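Local coordinates for protein prolyl oligopeptidase (Novosphingobium capsulatum, PDB 1YR2) that probably hydrolyses oligopeptides on the carboxyl side of proline, and also of alanine, as a serine peptidase of the S9A family, at residues Gly577-Gly582 and Met602-Phe607; Phe592-Pro597 and Tyr647-Val652. All coordinates share one frame; numbering follows the deposited sequence.

Contact 1: residues Gly577-Gly582 and Met602-Phe607; sequences GGLLIG and MDMLRF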
ATOM      1  N   GLY A 577       6.283   9.317  10.880  1.00 11.15           N
ATOM      2  CA  GLY A 577       5.324   8.960  11.897  1.00 11.26           C
ATOM      3  C   GLY A 577       5.940   8.826  13.277  1.00 11.02           C
ATOM      4  O   GLY A 577       5.271   9.008  14.270  1.00 11.95           O
ATOM      5  N   GLY A 578       7.220   8.473  13.384  1.00 10.49           N
ATOM      6  CA  GLY A 578       7.895   8.516  14.673  1.00 10.22           C
ATOM      7  C   GLY A 578       8.183   9.936  15.180  1.00  9.49           C
ATOM      8  O   GLY A 578       8.062  10.230  16.350  1.00 10.70           O
ATOM      9  N   LEU A 579       8.493  10.840  14.277  1.00 10.80           N
ATOM     10  CA  LEU A 579       8.572  12.274  14.603  1.00 10.43           C
ATOM     11  C   LEU A 579       7.212  12.733  15.186  1.00 10.03           C
ATOM     12  O   LEU A 579       7.166  13.409  16.197  1.00 10.64           O
ATOM     13  CB  LEU A 579       8.893  13.043  13.307  1.00  9.79           C
ATOM     14  CG  LEU A 579       8.533  14.494  13.329  1.00 10.80           C
ATOM     15  CD1 LEU A 579       9.381  15.168  14.357  1.00 10.54           C
ATOM     16  CD2 LEU A 579       8.798  15.070  11.971  1.00 11.08           C
ATOM     17  N   LEU A 580       6.121  12.323  14.533  1.00 10.23           N
ATOM     18  CA  LEU A 580       4.745  12.654  14.969  1.00  9.68           C
ATOM     19  C   LEU A 580       4.565  12.255  16.419  1.00 10.98           C
ATOM     20  O   LEU A 580       4.152  13.047  17.275  1.00 10.59           O
ATOM     21  CB  LEU A 580       3.722  11.920  14.071  1.00 10.11           C
ATOM     22  CG  LEU A 580       2.273  11.891  14.592  1.00 11.28           C
ATOM     23  CD1 LEU A 580       1.718  13.233  14.562  1.00 12.90           C
ATOM     24  CD2 LEU A 580       1.472  10.899  13.779  1.00 15.85           C
ATOM     25  N   ILE A 581       4.927  11.018  16.722  1.00 11.58           N
ATOM     26  CA  ILE A 581       4.764  10.518  18.078  1.00 12.46           C
ATOM     27  C   ILE A 581       5.634  11.302  19.088  1.00 10.99           C
ATOM     28  O   ILE A 581       5.143  11.683  20.158  1.00 10.71           O
ATOM     29  CB  ILE A 581       5.049   9.044  18.127  1.00 12.93           C
ATOM     30  CG1 ILE A 581       4.116   8.239  17.195  1.00 17.52           C
ATOM     31  CG2 ILE A 581       5.084   8.502  19.580  1.00 15.15           C
ATOM     32  CD1 ILE A 581       2.734   8.460  17.323  1.00 15.45           C
ATOM     33  N   GLY A 582       6.888  11.573  18.734  1.00 11.91           N
ATOM     34  CA  GLY A 582       7.806  12.321  19.594  1.00 12.49           C
ATOM     35  C   GLY A 582       7.298  13.730  19.871  1.00 12.62           C
ATOM     36  O   GLY A 582       7.396  14.246  20.996  1.00 12.98           O
ATOM     37  N   MET A 602      14.062  12.201  15.245  1.00 14.34           N
ATOM     38  CA  MET A 602      13.921  12.867  16.544  1.00 13.47           C
ATOM     39  C   MET A 602      14.755  14.140  16.691  1.00 13.94           C
ATOM     40  O   MET A 602      14.348  15.032  17.415  1.00 13.17           O
ATOM     41  CB  MET A 602      14.205  11.883  17.687  1.00 13.80           C
ATOM     42  CG  MET A 602      13.340  10.617  17.634  1.00 14.47           C
ATOM     43  SD  MET A 602      11.528  10.988  17.378  1.00 18.48           S
ATOM     44  CE  MET A 602      10.836   9.701  18.457  1.00 19.10           C
ATOM     45  N   ASP A 603      15.884  14.223  15.986  1.00 13.81           N
ATOM     46  CA  ASP A 603      16.670  15.439  15.969  1.00 13.52           C
ATOM     47  C   ASP A 603      16.436  16.169  14.634  1.00 12.71           C
ATOM     48  O   ASP A 603      17.047  15.882  13.612  1.00 13.00           O
ATOM     49  CB  ASP A 603      18.144  15.142  16.204  1.00 14.57           C
ATOM     50  CG  ASP A 603      18.982  16.432  16.363  1.00 15.17           C
ATOM     51  OD1 ASP A 603      18.540  17.525  15.860  1.00 14.62           O
ATOM     52  OD2 ASP A 603      20.095  16.440  16.930  1.00 14.80           O
ATOM     53  N   MET A 604      15.487  17.075  14.667  1.00 11.97           N
ATOM     54  CA  MET A 604      15.026  17.802  13.488  1.00 12.55           C
ATOM     55  C   MET A 604      15.922  18.975  13.156  1.00 12.54           C
ATOM     56  O   MET A 604      15.691  19.667  12.160  1.00 14.50           O
ATOM     57  CB  MET A 604      13.605  18.296  13.749  1.00 12.09           C
ATOM     58  CG  MET A 604      12.577  17.187  13.820  1.00 12.19           C
ATOM     59  SD  MET A 604      12.472  16.191  12.315  1.00 15.79           S
ATOM     60  CE  MET A 604      12.054  17.387  11.091  1.00 15.04           C
ATOM     61  N   LEU A 605      16.939  19.216  13.977  1.00 13.14           N
ATOM     62  CA  LEU A 605      17.935  20.222  13.669  1.00 13.09           C
ATOM     63  C   LEU A 605      19.100  19.643  12.879  1.00 13.39           C
ATOM     64  O   LEU A 605      19.822  20.409  12.237  1.00 12.69           O
ATOM     65  CB  LEU A 605      18.457  20.910  14.942  1.00 12.89           C
ATOM     66  CG  LEU A 605      17.403  21.530  15.840  1.00 13.96           C
ATOM     67  CD1 LEU A 605      18.127  22.288  16.999  1.00 12.99           C
ATOM     68  CD2 LEU A 605      16.523  22.423  15.056  1.00 14.79           C
ATOM     69  N   ARG A 606      19.276  18.311  12.952  1.00 13.96           N
ATOM     70  CA  ARG A 606      20.411  17.644  12.336  1.00 14.40           C
ATOM     71  C   ARG A 606      20.027  16.530  11.340  1.00 14.07           C
ATOM     72  O   ARG A 606      20.891  15.767  10.901  1.00 15.92           O
ATOM     73  CB  ARG A 606      21.317  17.079  13.440  1.00 14.99           C
ATOM     74  CG  ARG A 606      22.048  18.144  14.225  1.00 15.94           C
ATOM     75  CD  ARG A 606      22.871  17.596  15.370  1.00 14.86           C
ATOM     76  NE  ARG A 606      23.936  16.695  14.911  1.00 13.78           N
ATOM     77  CZ  ARG A 606      25.043  17.086  14.309  1.00 16.64           C
ATOM     78  NH1 ARG A 606      25.283  18.357  14.046  1.00 19.21           N
ATOM     79  NH2 ARG A 606      25.937  16.196  13.957  1.00 18.05           N
ATOM     80  N   PHE A 607      18.765  16.435  10.965  1.00 13.69           N
ATOM     81  CA  PHE A 607      18.283  15.304  10.136  1.00 14.25           C
ATOM     82  C   PHE A 607      18.964  15.258   8.766  1.00 15.46           C
ATOM     83  O   PHE A 607      19.245  14.179   8.227  1.00 14.86           O
ATOM     84  CB  PHE A 607      16.766  15.358   9.947  1.00 14.45           C
ATOM     85  CG  PHE A 607      16.317  16.461   9.050  1.00 13.14           C
ATOM     86  CD1 PHE A 607      16.295  16.276   7.688  1.00 12.17           C
ATOM     87  CD2 PHE A 607      15.902  17.679   9.552  1.00 12.88           C
ATOM     88  CE1 PHE A 607      15.902  17.273   6.846  1.00 12.46           C
ATOM     89  CE2 PHE A 607      15.518  18.670   8.713  1.00 14.36           C
ATOM     90  CZ  PHE A 607      15.552  18.471   7.341  1.00 11.06           C
TER
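M602 reaches the helix where two glycines, G578 and G582, turn bare backbone toward it. No hydrogen bond joins the segments; two methionines and one leucine carry the contact. The M602 chain bends at both chi2 and chi3 and lies along the glycine surface. M602 CE sits 3.5 Å from G578 O and 4.2 Å from G582 CA. M602 SD lies 3.7 Å from G578 O, an oxygen already bonded by G582 N within the helix. G582 has no CB on the side that faces M602. M604 meets the helix at L579, the residue after G578. The two side chains cross at about a right angle. L579 CD1 touches M604 CG at 3.8 Å, and L579 CD2 lies 3.9 Å from M604 SD. L579 has CG on the far side of CA-CB from its own N (chi1 159°), which carries both methyls out to the methionine. An alanine here would remove both methyls and would probably leave M604 SD and CG facing a gap beside the helix. D603, between the two methionines, starts its side chain away from the helix and closes an Asx turn. D603 OD1 takes L605 N at 3.0 Å, nearly along the C-O axis, while OD2 forms a salt bridge with K668. The contact thus joins helix 576-587, whose start holds the last glycine of a probable nucleophile elbow, to the loop after strand 594-598. Y620 of helix 617-620 touches both L579 and M604, and H665 and Y669 of helix 664-675 pack on M602.

Contact 2: residues Phe592-Pro597 and Tyr647-Val652; sequences FAAASP and YPAILV. With GOL (glycerol), chain B.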
ATOM      1  N   PHE A 592      -1.827  10.851  26.568  1.00 15.00           N
ATOM      2  CA  PHE A 592      -1.428   9.507  26.115  1.00 14.43           C
ATOM      3  C   PHE A 592      -0.966   8.655  27.282  1.00 14.20           C
ATOM      4  O   PHE A 592      -0.159   9.077  28.102  1.00 14.53           O
ATOM      5  CB  PHE A 592      -0.300   9.598  25.053  1.00 14.12           C
ATOM      6  CG  PHE A 592      -0.619  10.581  23.955  1.00 13.53           C
ATOM      7  CD1 PHE A 592      -1.687  10.355  23.113  1.00 14.33           C
ATOM      8  CD2 PHE A 592       0.081  11.776  23.832  1.00 15.91           C
ATOM      9  CE1 PHE A 592      -2.029  11.275  22.121  1.00 13.56           C
ATOM     10  CE2 PHE A 592      -0.253  12.703  22.835  1.00 14.81           C
ATOM     11  CZ  PHE A 592      -1.313  12.438  21.975  1.00 14.10           C
ATOM     12  N   ALA A 593      -1.490   7.447  27.367  1.00 14.80           N
ATOM     13  CA  ALA A 593      -1.020   6.508  28.379  1.00 13.63           C
ATOM     14  C   ALA A 593       0.297   5.896  27.979  1.00 13.96           C
ATOM     15  O   ALA A 593       1.134   5.589  28.849  1.00 12.99           O
ATOM     16  CB  ALA A 593      -2.038   5.439  28.617  1.00 14.35           C
ATOM     17  N   ALA A 594       0.476   5.678  26.679  1.00 13.07           N
ATOM     18  CA  ALA A 594       1.699   5.065  26.196  1.00 12.62           C
ATOM     19  C   ALA A 594       1.946   5.475  24.774  1.00 12.86           C
ATOM     20  O   ALA A 594       1.030   5.813  24.091  1.00 12.23           O
ATOM     21  CB  ALA A 594       1.615   3.577  26.304  1.00 13.32           C
ATOM     22  N   ALA A 595       3.203   5.402  24.324  1.00 12.73           N
ATOM     23  CA  ALA A 595       3.586   5.753  22.966  1.00 11.54           C
ATOM     24  C   ALA A 595       4.726   4.876  22.475  1.00 11.76           C
ATOM     25  O   ALA A 595       5.600   4.487  23.265  1.00 11.70           O
ATOM     26  CB  ALA A 595       4.046   7.199  22.899  1.00 11.20           C
ATOM     27  N   SER A 596       4.729   4.566  21.169  1.00 11.68           N
ATOM     28  CA  SER A 596       5.826   3.805  20.581  1.00 12.41           C
ATOM     29  C   SER A 596       6.198   4.427  19.231  1.00 13.44           C
ATOM     30  O   SER A 596       5.546   4.155  18.203  1.00 12.26           O
ATOM     31  CB  SER A 596       5.455   2.331  20.419  1.00 13.31           C
ATOM     32  OG  SER A 596       6.625   1.569  20.124  1.00 12.94           O
ATOM     33  N   PRO A 597       7.240   5.273  19.222  1.00 12.06           N
ATOM     34  CA  PRO A 597       7.798   5.773  17.958  1.00 12.00           C
ATOM     35  C   PRO A 597       8.787   4.795  17.374  1.00 12.72           C
ATOM     36  O   PRO A 597       9.746   4.548  18.051  1.00 12.91           O
ATOM     37  CB  PRO A 597       8.515   7.049  18.377  1.00 11.91           C
ATOM     38  CG  PRO A 597       8.881   6.834  19.799  1.00 12.07           C
ATOM     39  CD  PRO A 597       7.928   5.841  20.390  1.00 11.38           C
ATOM     40  N   TYR A 647       5.417  11.913  31.807  1.00 12.88           N
ATOM     41  CA  TYR A 647       5.318  11.470  30.433  1.00 12.22           C
ATOM     42  C   TYR A 647       4.624  10.112  30.399  1.00 12.56           C
ATOM     43  O   TYR A 647       4.656   9.355  31.362  1.00 12.67           O
ATOM     44  CB  TYR A 647       6.728  11.353  29.797  1.00 12.35           C
ATOM     45  CG  TYR A 647       7.180  12.633  29.079  1.00 12.55           C
ATOM     46  CD1 TYR A 647       7.055  13.898  29.683  1.00 12.80           C
ATOM     47  CD2 TYR A 647       7.683  12.585  27.804  1.00 12.54           C
ATOM     48  CE1 TYR A 647       7.459  15.039  29.035  1.00 12.66           C
ATOM     49  CE2 TYR A 647       8.085  13.760  27.127  1.00 11.46           C
ATOM     50  CZ  TYR A 647       8.004  14.951  27.762  1.00 11.95           C
ATOM     51  OH  TYR A 647       8.353  16.076  27.069  1.00 12.41           O
ATOM     52  N   PRO A 648       4.066   9.773  29.253  1.00 12.60           N
ATOM     53  CA  PRO A 648       3.566   8.424  29.047  1.00 12.52           C
ATOM     54  C   PRO A 648       4.696   7.394  29.137  1.00 12.40           C
ATOM     55  O   PRO A 648       5.901   7.712  29.104  1.00 13.83           O
ATOM     56  CB  PRO A 648       3.018   8.456  27.622  1.00 12.49           C
ATOM     57  CG  PRO A 648       3.264   9.782  27.082  1.00 14.38           C
ATOM     58  CD  PRO A 648       3.970  10.613  28.042  1.00 11.05           C
ATOM     59  N   ALA A 649       4.295   6.150  29.237  1.00 11.28           N
ATOM     60  CA  ALA A 649       5.250   5.045  28.989  1.00 11.56           C
ATOM     61  C   ALA A 649       5.621   5.125  27.513  1.00 11.06           C
ATOM     62  O   ALA A 649       4.750   5.333  26.675  1.00 12.68           O
ATOM     63  CB  ALA A 649       4.620   3.716  29.307  1.00 11.32           C
ATOM     64  N   ILE A 650       6.897   4.929  27.184  1.00 10.94           N
ATOM     65  CA  ILE A 650       7.381   5.090  25.838  1.00 10.62           C
ATOM     66  C   ILE A 650       8.322   3.966  25.501  1.00 12.28           C
ATOM     67  O   ILE A 650       9.220   3.659  26.297  1.00 13.28           O
ATOM     68  CB  ILE A 650       8.140   6.438  25.663  1.00 10.85           C
ATOM     69  CG1 ILE A 650       7.239   7.635  25.949  1.00 11.83           C
ATOM     70  CG2 ILE A 650       8.728   6.550  24.257  1.00 11.50           C
ATOM     71  CD1 ILE A 650       7.966   8.974  26.008  1.00 12.98           C
ATOM     72  N   LEU A 651       8.081   3.313  24.364  1.00 11.85           N
ATOM     73  CA  LEU A 651       8.962   2.258  23.871  1.00 11.45           C
ATOM     74  C   LEU A 651       9.384   2.703  22.483  1.00 11.54           C
ATOM     75  O   LEU A 651       8.632   2.566  21.486  1.00 11.98           O
ATOM     76  CB  LEU A 651       8.242   0.908  23.831  1.00 11.60           C
ATOM     77  CG  LEU A 651       9.023  -0.329  23.391  1.00 13.67           C
ATOM     78  CD1 LEU A 651      10.194  -0.534  24.313  1.00 13.31           C
ATOM     79  CD2 LEU A 651       8.090  -1.529  23.341  1.00 14.08           C
ATOM     80  N   VAL A 652      10.584   3.256  22.433  1.00 10.78           N
ATOM     81  CA  VAL A 652      11.247   3.614  21.195  1.00 12.38           C
ATOM     82  C   VAL A 652      11.757   2.332  20.495  1.00 12.51           C
ATOM     83  O   VAL A 652      12.314   1.436  21.141  1.00 13.80           O
ATOM     84  CB  VAL A 652      12.406   4.560  21.489  1.00 10.88           C
ATOM     85  CG1 VAL A 652      13.114   4.992  20.213  1.00 13.02           C
ATOM     86  CG2 VAL A 652      11.927   5.728  22.395  1.00 12.55           C
TER
HETATM   87  C1  GOL B 750      -0.799  10.709  30.747  1.00 53.02           C
HETATM   88  O1  GOL B 750      -1.436  11.454  31.760  1.00 59.18           O
HETATM   89  C2  GOL B 750       0.555  10.214  31.226  1.00 52.41           C
HETATM   90  O2  GOL B 750       0.679   8.890  30.746  1.00 49.66           O
HETATM   91  C3  GOL B 750       0.663  10.191  32.762  1.00 52.67           C
HETATM   92  O3  GOL B 750       1.682   9.302  33.178  1.00 49.17           O
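P597 and I650 meet with their side chains at about a right angle, P597 CD lying 4.0 Å from I650 CG2. The next pair along, P597 and V652, is more slanted, with P597 CG and V652 CG2 in loose contact. I650 CG2 can reach the proline because it stands anti to its own backbone N, leaving CG1 beside that N. At the start of the two strands P648 faces F592. P648 CB lies 3.3 Å from F592 O, and P648 CG packs on F592 CB, while the phenyl ring leads away to V584 of helix 576-587. Between these ends the first strand brings two alanines and S596, and A649 stands opposite A594. A594 and A649 put their methyls on one face of the sheet, beneath helix 699-717. A595 and I650 occupy the other face, where A595 meets I581 and T585 of helix 576-587. The backbones run parallel, with 14° between the strand directions. A649 N bonds to A593 O at 3.2 Å, tilted 33° from the carbonyl plane. A595 N to A649 O (2.8 Å) and L651 N to A595 O (3.0 Å) are straighter at the carbonyl. S596 adds a side-chain bond to this ladder: S596 OG, set anti to its backbone N (chi1 -167°), gives its proton to L651 O at 2.6 Å in the carbonyl plane. A glycerol, probably from the crystallisation liquor, bonds through O2 to F592 O at 2.8 Å, near the start of the strands. Strands 594-598 and 649-654 are neighbours in the parallel part of the mixed central sheet of an alpha/beta-hydrolase fold, with helices packed on both faces.

How the contacts relate
Contacts 1 and 2 are centred about 15 Å apart and touch directly. M602 CE of contact 1 lies 3.5 Å from P597 CB of contact 2, so the methyl that rests on the glycine surface also meets the end of strand 594-598. I581 CG2 packs 3.7 Å from A595 CB and joins the helix to the sheet. G578 O also lies close to P597 CB. Helix 576-587 and strand 594-598 follow each other in the chain, and the segments of the two contacts alternate. The probable nucleophile elbow ends at G577 in contact 1, and the P597 side chain lies near that elbow without touching its residues. The glycerol is remote: glycerol O2 lies 19.4 Å from G577 CA.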